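Local atomic coordinates of periplasmic beta-glucosidase (Pseudomonas aeruginosa, PDB entry 6R5T), a protein that probably hydrolyses terminal, non-reducing beta-D-glucosyl residues of beta-glucosides in the periplasm, releasing beta-D-glucose. Residues A133-G136 / R137-E140; L517-G520 / R521-L525; P568-V571 / G572-P575; V477-S480 / Q481-H485. The protein carries 1 engineered substitution. All blocks are in the same frame, centred on the assembly; numbering follows the deposited sequence. Where two conformers were deposited one is given.

From the N terminus, the four contacts follow one another without nesting or crossing, and each closes a turn of its own. Interaction 1 (133-140) shapes a loop of the barrel domain, whereas interactions 4 (477-485), 2 (517-525) and 3 (568-575) belong to the C-terminal family region. Interactions 4 and 2 extend from neighbouring strands, 472-478 and 513-518, of one sheet. The Arg521 side chain binds Glu479 and Met483 of interaction 4 and two backbone carbonyls of interaction 1, so three turns of distant sequence meet where the domains adjoin. Interaction 3 packs against interaction 2 through Pro568 and Pro522, touches Arg134 of interaction 1, and faces the second subunit.

Interaction 1. Residues A133-G136 / R137-E140; sequences ARWG and RVSE. With BGC (beta-D-glucopyranose), chain C.
Trp135 and Val138 close a type I beta turn, with Val138 N donating to Trp135 O over 3.3 Å (N-H...O 168°). The turn lies in the loop that follows strand 121-122 of the TIM-barrel-like N-terminal domain, and the chain continues as 3-10 through 138-140, where Glu140 N bonds to Arg137 O. Trp135 CG stands anti to the backbone N (chi1 -172°), which lays the indole against the stem of Arg137: Arg137 CB sits 3.4 Å from the centroid of the six-membered ring, directly over one face, in a CH-pi contact. In the conformer given, Val138 CG1 comes near Trp135 CB, a contact that rests on one of two copies and is therefore doubtful. The indole is also fixed from outside the turn, since Trp135 NE1 bonds to Asp189 and Tyr181 packs edge-to-face with the ring.

Beyond the indole, the bent Arg137 chain delivers its guanidinium to Glu140 and to the bound sugar at once. Glu140 is gripped side-on: Arg137 NE reaches Glu140 OE2 at 3.0 Å, while Arg137 NH2 meets the syn lone pair of Glu140 OE1 at 2.9 Å, nearly in the guanidinium plane. The carboxylate thus holds the rotation of a group that lines the glycan pocket, where the glucose is also bound by Asp79, Lys176, His177 and Glu486. Arg137 NH2 gives hydrogen bonds to glucose O1 and O5, and Arg137 NH1 reaches glucose O6 at 3.0 Å.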
ATOM      1  N   ALA A 133      -8.950  -1.126   3.277  1.00 13.29           N
ATOM      2  CA  ALA A 133     -10.196  -1.890   3.438  1.00 13.60           C
ATOM      3  C   ALA A 133      -9.977  -3.414   3.381  1.00 12.69           C
ATOM      4  O   ALA A 133     -10.875  -4.155   3.753  1.00 13.37           O
ATOM      5  CB  ALA A 133     -11.174  -1.447   2.349  1.00 13.67           C
ATOM      6  N   ARG A 134      -8.846  -3.903   2.875  1.00 11.18           N
ATOM      7  CA  ARG A 134      -8.633  -5.381   2.770  1.00 10.50           C
ATOM      8  C   ARG A 134      -8.461  -6.030   4.139  1.00 11.78           C
ATOM      9  O   ARG A 134      -8.741  -7.224   4.283  1.00 11.55           O
ATOM     10  CB  ARG A 134      -7.373  -5.664   1.953  1.00 10.60           C
ATOM     11  CG  ARG A 134      -7.469  -5.186   0.515  1.00 10.83           C
ATOM     12  CD  ARG A 134      -6.148  -5.402  -0.193  1.00 10.93           C
ATOM     13  NE  ARG A 134      -5.169  -4.426   0.236  1.00 11.13           N
ATOM     14  CZ  ARG A 134      -3.963  -4.315  -0.297  1.00 11.58           C
ATOM     15  NH1 ARG A 134      -3.552  -5.150  -1.228  1.00 12.89           N
ATOM     16  NH2 ARG A 134      -3.135  -3.403   0.148  1.00 12.74           N
ATOM     17  N   TRP A 135      -8.002  -5.277   5.116  1.00 10.87           N
ATOM     18  CA  TRP A 135      -7.661  -5.850   6.445  1.00 11.49           C
ATOM     19  C   TRP A 135      -8.944  -6.349   7.147  1.00 13.29           C
ATOM     20  O   TRP A 135      -9.897  -5.584   7.279  1.00 14.29           O
ATOM     21  CB  TRP A 135      -6.942  -4.774   7.240  1.00 10.92           C
ATOM     22  CG  TRP A 135      -6.342  -5.229   8.545  1.00 11.71           C
ATOM     23  CD1 TRP A 135      -5.463  -6.249   8.721  1.00 13.37           C
ATOM     24  CD2 TRP A 135      -6.406  -4.568   9.817  1.00 11.45           C
ATOM     25  NE1 TRP A 135      -5.012  -6.293  10.016  1.00 13.92           N
ATOM     26  CE2 TRP A 135      -5.552  -5.253  10.703  1.00 12.16           C
ATOM     27  CE3 TRP A 135      -7.089  -3.450  10.298  1.00 11.43           C
ATOM     28  CZ2 TRP A 135      -5.345  -4.853  12.026  1.00 12.96           C
ATOM     29  CZ3 TRP A 135      -6.925  -3.074  11.616  1.00 10.99           C
ATOM     30  CH2 TRP A 135      -6.042  -3.764  12.475  1.00 11.39           C
ATOM     31  N   GLY A 136      -8.924  -7.565   7.684  1.00 14.32           N
ATOM     32  CA  GLY A 136     -10.130  -8.140   8.284  1.00 17.84           C
ATOM     33  C   GLY A 136     -10.516  -7.450   9.569  1.00 16.67           C
ATOM     34  O   GLY A 136     -11.682  -7.475   9.932  1.00 19.36           O
ATOM     35  N   ARG A 137      -9.596  -6.734  10.199  1.00 13.03           N
ATOM     36  CA  ARG A 137      -9.904  -6.096  11.505  1.00 13.23           C
ATOM     37  C   ARG A 137     -10.408  -4.671  11.373  1.00 12.96           C
ATOM     38  O   ARG A 137     -10.592  -3.998  12.405  1.00 12.76           O
ATOM     39  CB  ARG A 137      -8.682  -6.218  12.396  1.00 12.68           C
ATOM     40  CG  ARG A 137      -8.247  -7.663  12.548  1.00 13.38           C
ATOM     41  CD  ARG A 137      -7.175  -7.894  13.624  1.00 14.46           C
ATOM     42  NE  ARG A 137      -7.825  -7.811  14.919  1.00 15.67           N
ATOM     43  CZ  ARG A 137      -7.431  -8.448  16.028  1.00 17.96           C
ATOM     44  NH1 ARG A 137      -6.335  -9.185  16.015  1.00 16.57           N
ATOM     45  NH2 ARG A 137      -8.189  -8.341  17.120  1.00 17.91           N
ATOM     46  N   VAL A 138     -10.687  -4.193  10.164  1.00 11.90           N
ATOM     47  CA  VAL A 138     -11.286  -2.840  10.022  0.50 11.78           C
ATOM     48  C   VAL A 138     -12.630  -2.823  10.765  1.00 11.90           C
ATOM     49  O   VAL A 138     -12.987  -1.740  11.246  1.00 13.03           O
ATOM     50  CB  VAL A 138     -11.457  -2.415   8.552  0.50 12.65           C
ATOM     51  CG1 VAL A 138     -10.115  -2.323   7.838  0.50 13.63           C
ATOM     52  CG2 VAL A 138     -12.396  -3.339   7.829  0.50 12.49           C
ATOM     53  N   SER A 139     -13.282  -3.976  10.873  1.00 11.80           N
ATOM     54  CA  SER A 139     -14.610  -4.049  11.556  1.00 13.59           C
ATOM     55  C   SER A 139     -14.507  -3.648  13.035  1.00 14.36           C
ATOM     56  O   SER A 139     -15.520  -3.157  13.645  1.00 15.55           O
ATOM     57  CB  SER A 139     -15.192  -5.428  11.412  1.00 15.05           C
ATOM     58  OG  SER A 139     -14.372  -6.356  12.124  1.00 22.71           O
ATOM     59  N   GLU A 140     -13.323  -3.752  13.605  1.00 15.17           N
ATOM     60  CA  GLU A 140     -13.093  -3.493  15.054  1.00 15.26           C
ATOM     61  C   GLU A 140     -12.763  -2.052  15.376  1.00 16.37           C
ATOM     62  O   GLU A 140     -12.834  -1.726  16.548  1.00 14.68           O
ATOM     63  CB  GLU A 140     -11.914  -4.322  15.535  1.00 17.49           C
ATOM     64  CG  GLU A 140     -12.252  -5.755  15.529  1.00 24.33           C
ATOM     65  CD  GLU A 140     -10.997  -6.555  15.680  1.00 24.43           C
ATOM     66  OE1 GLU A 140     -10.261  -6.297  16.710  1.00 25.09           O
ATOM     67  OE2 GLU A 140     -10.753  -7.383  14.743  1.00 26.07           O
TER
HETATM   68  C2  BGC C   1      -7.410  -9.646  21.608  1.00 24.31           C
HETATM   69  C3  BGC C   1      -6.645 -10.883  22.120  1.00 26.51           C
HETATM   70  C4  BGC C   1      -6.537 -11.846  20.908  1.00 26.68           C
HETATM   71  C5  BGC C   1      -5.737 -11.102  19.824  1.00 26.59           C
HETATM   72  C6  BGC C   1      -5.597 -11.897  18.545  1.00 26.36           C
HETATM   73  C1  BGC C   1      -6.650  -9.041  20.421  1.00 23.39           C
HETATM   74  O1  BGC C   1      -7.478  -8.017  19.966  1.00 21.73           O
HETATM   75  O2  BGC C   1      -7.591  -8.624  22.581  1.00 23.90           O
HETATM   76  O3  BGC C   1      -7.425 -11.514  23.156  1.00 27.70           O
HETATM   77  O4  BGC C   1      -5.818 -13.012  21.341  1.00 27.37           O
HETATM   78  O5  BGC C   1      -6.492 -10.011  19.389  1.00 23.06           O
HETATM   79  O6  BGC C   1      -4.813 -11.160  17.599  1.00 24.20           O

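Interaction 2. Residues L517-G520 / R521-L525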
ATOM      1  N   LEU A 517     -27.242  -4.559   3.184  1.00 13.31           N
ATOM      2  CA  LEU A 517     -25.852  -5.036   3.130  1.00 12.44           C
ATOM      3  C   LEU A 517     -25.379  -5.327   4.555  1.00 12.55           C
ATOM      4  O   LEU A 517     -25.567  -4.462   5.453  1.00 13.56           O
ATOM      5  CB  LEU A 517     -24.984  -3.903   2.594  1.00 13.32           C
ATOM      6  CG  LEU A 517     -25.165  -3.452   1.157  1.00 17.01           C
ATOM      7  CD1 LEU A 517     -24.073  -2.413   0.858  1.00 17.97           C
ATOM      8  CD2 LEU A 517     -25.125  -4.619   0.196  1.00 19.84           C
ATOM      9  N   MET A 518     -24.766  -6.480   4.748  1.00 12.68           N
ATOM     10  CA  MET A 518     -24.011  -6.776   5.985  1.00 14.28           C
ATOM     11  C   MET A 518     -22.566  -6.930   5.546  1.00 14.69           C
ATOM     12  O   MET A 518     -22.266  -7.545   4.503  1.00 16.01           O
ATOM     13  CB  MET A 518     -24.493  -8.018   6.715  1.00 13.71           C
ATOM     14  CG  MET A 518     -25.886  -7.940   7.076  1.00 15.48           C
ATOM     15  SD  MET A 518     -26.185  -9.138   8.432  1.00 21.17           S
ATOM     16  CE  MET A 518     -27.961  -9.022   8.344  1.00 21.68           C
ATOM     17  N   ASN A 519     -21.673  -6.439   6.369  1.00 13.31           N
ATOM     18  CA  ASN A 519     -20.250  -6.446   6.001  1.00 13.32           C
ATOM     19  C   ASN A 519     -19.465  -5.793   7.132  1.00 13.75           C
ATOM     20  O   ASN A 519     -20.037  -4.984   7.910  1.00 13.02           O
ATOM     21  CB  ASN A 519     -19.960  -5.626   4.736  1.00 13.90           C
ATOM     22  CG  ASN A 519     -20.611  -4.268   4.680  1.00 14.99           C
ATOM     23  OD1 ASN A 519     -21.863  -4.181   4.718  1.00 16.44           O
ATOM     24  ND2 ASN A 519     -19.832  -3.202   4.566  1.00 13.57           N
ATOM     25  N   GLY A 520     -18.167  -6.105   7.189  1.00 15.11           N
ATOM     26  CA  GLY A 520     -17.316  -5.583   8.266  1.00 15.33           C
ATOM     27  C   GLY A 520     -16.241  -4.662   7.754  1.00 15.66           C
ATOM     28  O   GLY A 520     -15.354  -4.283   8.520  1.00 15.76           O
ATOM     29  N   ARG A 521     -16.304  -4.272   6.492  1.00 13.72           N
ATOM     30  CA  ARG A 521     -15.277  -3.427   5.856  1.00 13.26           C
ATOM     31  C   ARG A 521     -15.995  -2.703   4.725  1.00 13.41           C
ATOM     32  O   ARG A 521     -17.038  -3.152   4.256  1.00 13.36           O
ATOM     33  CB  ARG A 521     -14.157  -4.259   5.251  1.00 13.66           C
ATOM     34  CG  ARG A 521     -14.628  -5.307   4.247  1.00 12.73           C
ATOM     35  CD  ARG A 521     -13.561  -5.881   3.340  1.00 13.20           C
ATOM     36  NE  ARG A 521     -12.450  -6.513   4.053  1.00 13.90           N
ATOM     37  CZ  ARG A 521     -12.458  -7.689   4.630  1.00 15.03           C
ATOM     38  NH1 ARG A 521     -11.364  -8.171   5.186  1.00 15.24           N
ATOM     39  NH2 ARG A 521     -13.556  -8.417   4.663  1.00 15.68           N
ATOM     40  N   PRO A 522     -15.423  -1.618   4.225  1.00 12.51           N
ATOM     41  CA  PRO A 522     -15.888  -1.066   2.960  1.00 12.82           C
ATOM     42  C   PRO A 522     -15.972  -2.134   1.854  1.00 13.42           C
ATOM     43  O   PRO A 522     -15.075  -2.951   1.749  1.00 13.29           O
ATOM     44  CB  PRO A 522     -14.835  -0.012   2.612  1.00 14.18           C
ATOM     45  CG  PRO A 522     -14.300   0.385   3.977  1.00 14.79           C
ATOM     46  CD  PRO A 522     -14.242  -0.906   4.745  1.00 13.71           C
ATOM     47  N   LEU A 523     -17.011  -2.055   1.031  1.00 13.57           N
ATOM     48  CA  LEU A 523     -17.184  -2.943  -0.133  1.00 13.26           C
ATOM     49  C   LEU A 523     -17.187  -2.115  -1.394  1.00 12.12           C
ATOM     50  O   LEU A 523     -17.521  -0.913  -1.347  1.00 14.08           O
ATOM     51  CB  LEU A 523     -18.517  -3.702  -0.091  1.00 14.83           C
ATOM     52  CG  LEU A 523     -18.748  -4.601   1.124  1.00 15.99           C
ATOM     53  CD1 LEU A 523     -20.145  -5.221   1.078  1.00 16.37           C
ATOM     54  CD2 LEU A 523     -17.678  -5.648   1.194  1.00 16.49           C
ATOM     55  N   SER A 524     -16.751  -2.753  -2.475  1.00 12.82           N
ATOM     56  CA  SER A 524     -16.820  -2.186  -3.839  0.50 13.83           C
ATOM     57  C   SER A 524     -18.231  -2.454  -4.400  1.00 13.01           C
ATOM     58  O   SER A 524     -18.587  -3.654  -4.562  1.00 14.99           O
ATOM     59  CB  SER A 524     -15.741  -2.761  -4.698  0.50 17.13           C
ATOM     60  OG  SER A 524     -15.860  -4.136  -4.827  0.50 21.30           O
ATOM     61  N   LEU A 525     -18.984  -1.380  -4.657  1.00 13.04           N
ATOM     62  CA  LEU A 525     -20.444  -1.502  -4.907  1.00 13.27           C
ATOM     63  C   LEU A 525     -20.854  -0.800  -6.201  1.00 13.23           C
ATOM     64  O   LEU A 525     -21.998  -0.343  -6.287  1.00 13.39           O
ATOM     65  CB  LEU A 525     -21.160  -0.914  -3.704  1.00 13.23           C
ATOM     66  CG  LEU A 525     -21.007  -1.726  -2.417  1.00 14.73           C
ATOM     67  CD1 LEU A 525     -21.472  -0.956  -1.206  1.00 15.45           C
ATOM     68  CD2 LEU A 525     -21.783  -3.055  -2.511  1.00 15.60           C
TER
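Asn519 and Arg521 supply the polar part of this chain reversal: Asn519 ND2 donates to Arg521 O at 2.8 Å, with an N-H...O angle of 167°. The acceptor lies in the plane of the amide, although the amide nitrogen approaches from above the plane of the carbonyl. The Asn519 side chain is swung between its own backbone N and carbonyl carbon (chi1 46°), and this places the amide inside the bend. A second bond from Asn519 ND2, to Glu537 OE1, leaves the amide little freedom to rotate.

The apolar contacts fill the same inner side. Leu523 CD1 rests 3.7 Å from Asn519 CB and close to Asn519 CG, the two side chains crossing at a slant. Farther from the bend, Leu517 and Leu525 reach for each other tip to tip, CD1 to CD1 at 3.6 Å. The reversal of the backbone, with end-to-end directions 146° apart, carries the chain out of strand 513-518 of the mixed, mostly parallel sheet in the family 3 C-terminal domain and on to helix 526-531, with Leu525 at the N-cap position.

The Arg521 side chain turns away from the bend, kinks at chi3, and carries the remaining polar contacts: a salt bridge with Glu479 and hydrogen bonds to the backbone oxygens of Ala133, Arg134, Met483 and Ser488. Its backbone nitrogen, Arg521 N, is buried without a partner.

Interaction 3. Residues P568-V571 / G572-P575; sequences PRSV and GQVP
Ser570 and Gln573, with Val571 and Val574, make a local contact of two overlapping backbone turns, in a loop between helix 545-553 and strand 619-626, where the family 3 C-terminal region meets the second subunit. The motif is a short 3-10 turn. Gln573 N donates to Ser570 O at 3.0 Å and, one residue on, Val574 N donates to Val571 O at 3.1 Å.

The entry to this turn is helped by Ser570. With OG held between the backbone N and the carbonyl carbon (chi1 70°), the hydroxyl lies beside Gly572 N and accepts a weak hydrogen bond from it, in the manner of an ST turn. A water reinforces the link by donating to Ser570 OG and accepting from Gly572 N. Glu602 OE1 then ties the hydroxyl to the far end of Gln573, because it accepts from both Ser570 OG and Gln573 NE2.

Apolar contacts are looser. Val574 CG2 lies 4.3 Å from Pro568 CG and about as far from Val571 CG2, so one methyl branch serves both neighbours. Across the subunit boundary, Arg134 NH1 of the second subunit bonds to Gly572 O and Val574 O, and Val571 packs on its own counterpart.

Gln573, bent at chi2, carries NE2 across the aliphatic stem of Arg569, with Gln573 NE2 4.0 Å from Arg569 CB. A second water accepts from Arg569 N at 2.9 Å and donates weakly to Gln573 OE1.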
ATOM      1  N   PRO A 568     -13.910   2.324  -1.564  1.00 13.91           N
ATOM      2  CA  PRO A 568     -13.185   2.381  -2.815  1.00 13.98           C
ATOM      3  C   PRO A 568     -14.091   1.862  -3.918  1.00 14.41           C
ATOM      4  O   PRO A 568     -14.891   0.981  -3.656  1.00 14.32           O
ATOM      5  CB  PRO A 568     -12.008   1.411  -2.664  1.00 15.70           C
ATOM      6  CG  PRO A 568     -11.921   1.141  -1.187  1.00 17.01           C
ATOM      7  CD  PRO A 568     -13.319   1.326  -0.636  1.00 15.14           C
ATOM      8  N   ARG A 569     -13.833   2.299  -5.152  1.00 13.42           N
ATOM      9  CA  ARG A 569     -14.546   1.713  -6.326  1.00 13.88           C
ATOM     10  C   ARG A 569     -14.084   0.275  -6.535  1.00 12.90           C
ATOM     11  O   ARG A 569     -14.889  -0.544  -7.023  1.00 14.42           O
ATOM     12  CB  ARG A 569     -14.348   2.556  -7.580  1.00 14.66           C
ATOM     13  CG  ARG A 569     -15.007   3.907  -7.454  1.00 17.23           C
ATOM     14  CD  ARG A 569     -14.649   4.758  -8.647  1.00 18.34           C
ATOM     15  NE  ARG A 569     -15.125   6.111  -8.465  1.00 20.37           N
ATOM     16  CZ  ARG A 569     -16.355   6.537  -8.711  1.00 22.30           C
ATOM     17  NH1 ARG A 569     -17.257   5.729  -9.207  1.00 23.10           N
ATOM     18  NH2 ARG A 569     -16.643   7.803  -8.484  1.00 27.92           N
ATOM     19  N   SER A 570     -12.837  -0.055  -6.215  1.00 12.97           N
ATOM     20  CA  SER A 570     -12.342  -1.430  -6.317  1.00 12.30           C
ATOM     21  C   SER A 570     -11.110  -1.575  -5.439  1.00 11.80           C
ATOM     22  O   SER A 570     -10.504  -0.574  -5.058  1.00 12.63           O
ATOM     23  CB  SER A 570     -12.017  -1.812  -7.745  1.00 14.84           C
ATOM     24  OG  SER A 570     -10.871  -1.096  -8.180  1.00 15.79           O
ATOM     25  N   VAL A 571     -10.714  -2.805  -5.211  1.00 11.76           N
ATOM     26  CA  VAL A 571      -9.528  -3.124  -4.394  1.00 11.17           C
ATOM     27  C   VAL A 571      -8.266  -2.552  -5.051  1.00 11.29           C
ATOM     28  O   VAL A 571      -7.312  -2.194  -4.333  1.00 13.65           O
ATOM     29  CB  VAL A 571      -9.428  -4.635  -4.165  1.00 12.69           C
ATOM     30  CG1 VAL A 571      -9.038  -5.416  -5.430  1.00 13.69           C
ATOM     31  CG2 VAL A 571      -8.462  -4.905  -3.022  1.00 13.11           C
ATOM     32  N   GLY A 572      -8.270  -2.392  -6.380  1.00 12.79           N
ATOM     33  CA  GLY A 572      -7.081  -1.864  -7.042  1.00 11.55           C
ATOM     34  C   GLY A 572      -6.876  -0.400  -6.805  1.00 12.88           C
ATOM     35  O   GLY A 572      -5.829   0.096  -7.242  1.00 12.59           O
ATOM     36  N   GLN A 573      -7.797   0.301  -6.132  1.00 11.40           N
ATOM     37  CA  GLN A 573      -7.594   1.718  -5.726  1.00 11.57           C
ATOM     38  C   GLN A 573      -7.036   1.839  -4.303  1.00 11.81           C
ATOM     39  O   GLN A 573      -6.778   2.972  -3.909  1.00 13.23           O
ATOM     40  CB  GLN A 573      -8.907   2.489  -5.856  1.00 13.57           C
ATOM     41  CG  GLN A 573      -9.487   2.386  -7.266  1.00 16.41           C
ATOM     42  CD  GLN A 573     -10.115   3.636  -7.828  1.00 21.02           C
ATOM     43  OE1 GLN A 573     -10.014   4.723  -7.240  1.00 21.22           O
ATOM     44  NE2 GLN A 573     -10.745   3.485  -9.003  1.00 20.50           N
ATOM     45  N   VAL A 574      -6.831   0.755  -3.564  1.00 11.83           N
ATOM     46  CA  VAL A 574      -6.446   0.864  -2.131  1.00 13.55           C
ATOM     47  C   VAL A 574      -5.052   1.444  -2.073  1.00 14.20           C
ATOM     48  O   VAL A 574      -4.164   1.043  -2.835  1.00 14.18           O
ATOM     49  CB  VAL A 574      -6.595  -0.491  -1.441  1.00 14.54           C
ATOM     50  CG1 VAL A 574      -5.840  -0.583  -0.133  1.00 16.48           C
ATOM     51  CG2 VAL A 574      -8.061  -0.835  -1.279  1.00 14.47           C
ATOM     52  N   PRO A 575      -4.788   2.391  -1.155  1.00 13.23           N
ATOM     53  CA  PRO A 575      -5.766   2.974  -0.240  1.00 13.81           C
ATOM     54  C   PRO A 575      -6.447   4.206  -0.801  1.00 13.70           C
ATOM     55  O   PRO A 575      -5.881   4.966  -1.542  1.00 15.36           O
ATOM     56  CB  PRO A 575      -4.881   3.400   0.925  1.00 13.84           C
ATOM     57  CG  PRO A 575      -3.616   3.877   0.229  1.00 15.26           C
ATOM     58  CD  PRO A 575      -3.433   2.902  -0.898  1.00 15.71           C
TER
HETATM   59  O   HOH W   1     -11.970   4.491  -5.353  1.00 19.90           O
HETATM   60  O   HOH W   2      -9.471  -3.657  -8.878  1.00 23.08           O

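Interaction 4. Residues V477-S480 / Q481-H485; sequences VGES and QGMAH
Met483 CG stands anti to the carbonyl carbon (chi1 -64°) and the chain runs extended beyond it, which sends the thioether back along residues 479 and 480; Glu479, with CG placed likewise (chi1 -60°), turns its stem toward it. The two side chains cross, bringing Met483 SD to 3.8 Å from Glu479 CA and 3.9 Å from Glu479 CB. Met483 CG and CE both lie near Ser480 OG, the former at 3.6 Å, so the methionine lies over the serine as well. Met483 also packs on Phe600 of the second subunit.

The backbone makes this return possible. Met483 N donates to Ser480 O at 2.9 Å, and Ala484 N bonds in turn to Gln481 O, two successive steps of a 3-10 turn. A water joins Ser480 OG to Gly482 N, from which it accepts, whereas Ser480 N is buried with no partner. At the far end of Glu479, OE1 reaches 3.8 Å from Ala484 CB and takes a hydrogen bond from Gly520 N; OE2 forms salt bridges with Arg490 and Arg521. These bonds pin the carboxylate from several directions and would be expected to favour its charged form.

Such a turn belongs to a beta-alpha-beta crossover: it leaves the end of strand 472-478 on the way to helix 497-508 and the neighbouring parallel strand 513-518, and Glu486, which directly follows His485, lines the glycan pocket.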
ATOM      1  N   VAL A 477     -27.614  -9.364   1.766  1.00 14.13           N
ATOM      2  CA  VAL A 477     -26.415  -9.863   1.090  1.00 13.34           C
ATOM      3  C   VAL A 477     -25.183  -9.197   1.692  1.00 12.68           C
ATOM      4  O   VAL A 477     -25.300  -8.163   2.382  1.00 13.30           O
ATOM      5  CB  VAL A 477     -26.489  -9.594  -0.414  1.00 14.41           C
ATOM      6  CG1 VAL A 477     -27.510 -10.509  -1.065  1.00 15.54           C
ATOM      7  CG2 VAL A 477     -26.750  -8.131  -0.743  1.00 14.99           C
ATOM      8  N   GLY A 478     -24.021  -9.787   1.404  1.00 14.38           N
ATOM      9  CA  GLY A 478     -22.736  -9.174   1.751  1.00 14.95           C
ATOM     10  C   GLY A 478     -21.802 -10.221   2.326  1.00 16.43           C
ATOM     11  O   GLY A 478     -21.765 -11.342   1.841  1.00 17.72           O
ATOM     12  N   GLU A 479     -21.085  -9.880   3.377  1.00 13.64           N
ATOM     13  CA  GLU A 479     -20.054 -10.755   3.970  1.00 14.71           C
ATOM     14  C   GLU A 479     -20.629 -11.516   5.149  1.00 15.64           C
ATOM     15  O   GLU A 479     -21.480 -10.996   5.859  1.00 15.14           O
ATOM     16  CB  GLU A 479     -18.842  -9.944   4.471  1.00 14.10           C
ATOM     17  CG  GLU A 479     -18.143  -9.140   3.407  1.00 14.19           C
ATOM     18  CD  GLU A 479     -16.972  -8.339   4.003  1.00 14.71           C
ATOM     19  OE1 GLU A 479     -17.138  -7.773   5.102  1.00 16.07           O
ATOM     20  OE2 GLU A 479     -15.889  -8.290   3.331  1.00 16.16           O
ATOM     21  N   SER A 480     -20.175 -12.732   5.366  1.00 13.74           N
ATOM     22  CA  SER A 480     -20.327 -13.398   6.654  1.00 14.67           C
ATOM     23  C   SER A 480     -19.286 -12.836   7.618  1.00 14.24           C
ATOM     24  O   SER A 480     -18.278 -12.237   7.188  1.00 13.60           O
ATOM     25  CB  SER A 480     -20.245 -14.903   6.512  1.00 14.99           C
ATOM     26  OG  SER A 480     -18.946 -15.305   6.101  1.00 14.88           O
ATOM     27  N   GLN A 481     -19.552 -12.958   8.924  1.00 13.63           N
ATOM     28  CA  GLN A 481     -18.715 -12.211   9.890  1.00 14.56           C
ATOM     29  C   GLN A 481     -17.291 -12.786   9.876  1.00 15.04           C
ATOM     30  O   GLN A 481     -16.365 -12.041  10.178  1.00 14.76           O
ATOM     31  CB  GLN A 481     -19.365 -12.180  11.277  1.00 16.91           C
ATOM     32  CG  GLN A 481     -19.653 -13.537  11.868  1.00 17.12           C
ATOM     33  CD  GLN A 481     -18.487 -14.338  12.368  1.00 19.03           C
ATOM     34  OE1 GLN A 481     -17.540 -13.802  12.931  1.00 17.77           O
ATOM     35  NE2 GLN A 481     -18.554 -15.651  12.165  1.00 17.88           N
ATOM     36  N   GLY A 482     -17.111 -14.052   9.521  1.00 13.88           N
ATOM     37  CA  GLY A 482     -15.750 -14.623   9.458  1.00 15.52           C
ATOM     38  C   GLY A 482     -14.952 -14.105   8.272  1.00 15.32           C
ATOM     39  O   GLY A 482     -13.741 -14.456   8.184  1.00 16.26           O
ATOM     40  N   MET A 483     -15.561 -13.314   7.381  1.00 14.06           N
ATOM     41  CA  MET A 483     -14.801 -12.662   6.280  1.00 14.73           C
ATOM     42  C   MET A 483     -14.196 -11.362   6.778  1.00 15.33           C
ATOM     43  O   MET A 483     -13.338 -10.829   6.076  1.00 14.71           O
ATOM     44  CB  MET A 483     -15.677 -12.329   5.085  1.00 13.57           C
ATOM     45  CG  MET A 483     -16.237 -13.575   4.426  1.00 14.08           C
ATOM     46  SD  MET A 483     -17.272 -13.150   3.012  1.00 16.37           S
ATOM     47  CE  MET A 483     -17.890 -14.764   2.545  1.00 16.72           C
ATOM     48  N   ALA A 484     -14.600 -10.873   7.924  1.00 16.92           N
ATOM     49  CA  ALA A 484     -14.122  -9.557   8.431  1.00 18.83           C
ATOM     50  C   ALA A 484     -13.754  -9.716   9.890  1.00 19.78           C
ATOM     51  O   ALA A 484     -14.393  -9.144  10.791  1.00 18.72           O
ATOM     52  CB  ALA A 484     -15.152  -8.470   8.243  1.00 21.36           C
ATOM     53  N   HIS A 485     -12.739 -10.526  10.089  1.00 20.05           N
ATOM     54  CA  HIS A 485     -12.312 -10.928  11.433  1.00 24.20           C
ATOM     55  C   HIS A 485     -10.776 -11.000  11.444  1.00 19.15           C
ATOM     56  O   HIS A 485     -10.121 -10.752  10.414  1.00 18.19           O
ATOM     57  CB  HIS A 485     -13.221 -12.108  11.782  1.00 35.84           C
ATOM     58  CG  HIS A 485     -12.548 -13.347  12.193  1.00 41.47           C
ATOM     59  ND1 HIS A 485     -12.191 -14.290  11.284  1.00 52.26           N
ATOM     60  CD2 HIS A 485     -12.081 -13.742  13.384  1.00 53.04           C
ATOM     61  CE1 HIS A 485     -11.570 -15.259  11.913  1.00 52.95           C
ATOM     62  NE2 HIS A 485     -11.483 -14.950  13.200  1.00 49.79           N
TER
HETATM   63  O   HOH W   3     -18.406 -16.453   8.596  1.00 15.41           O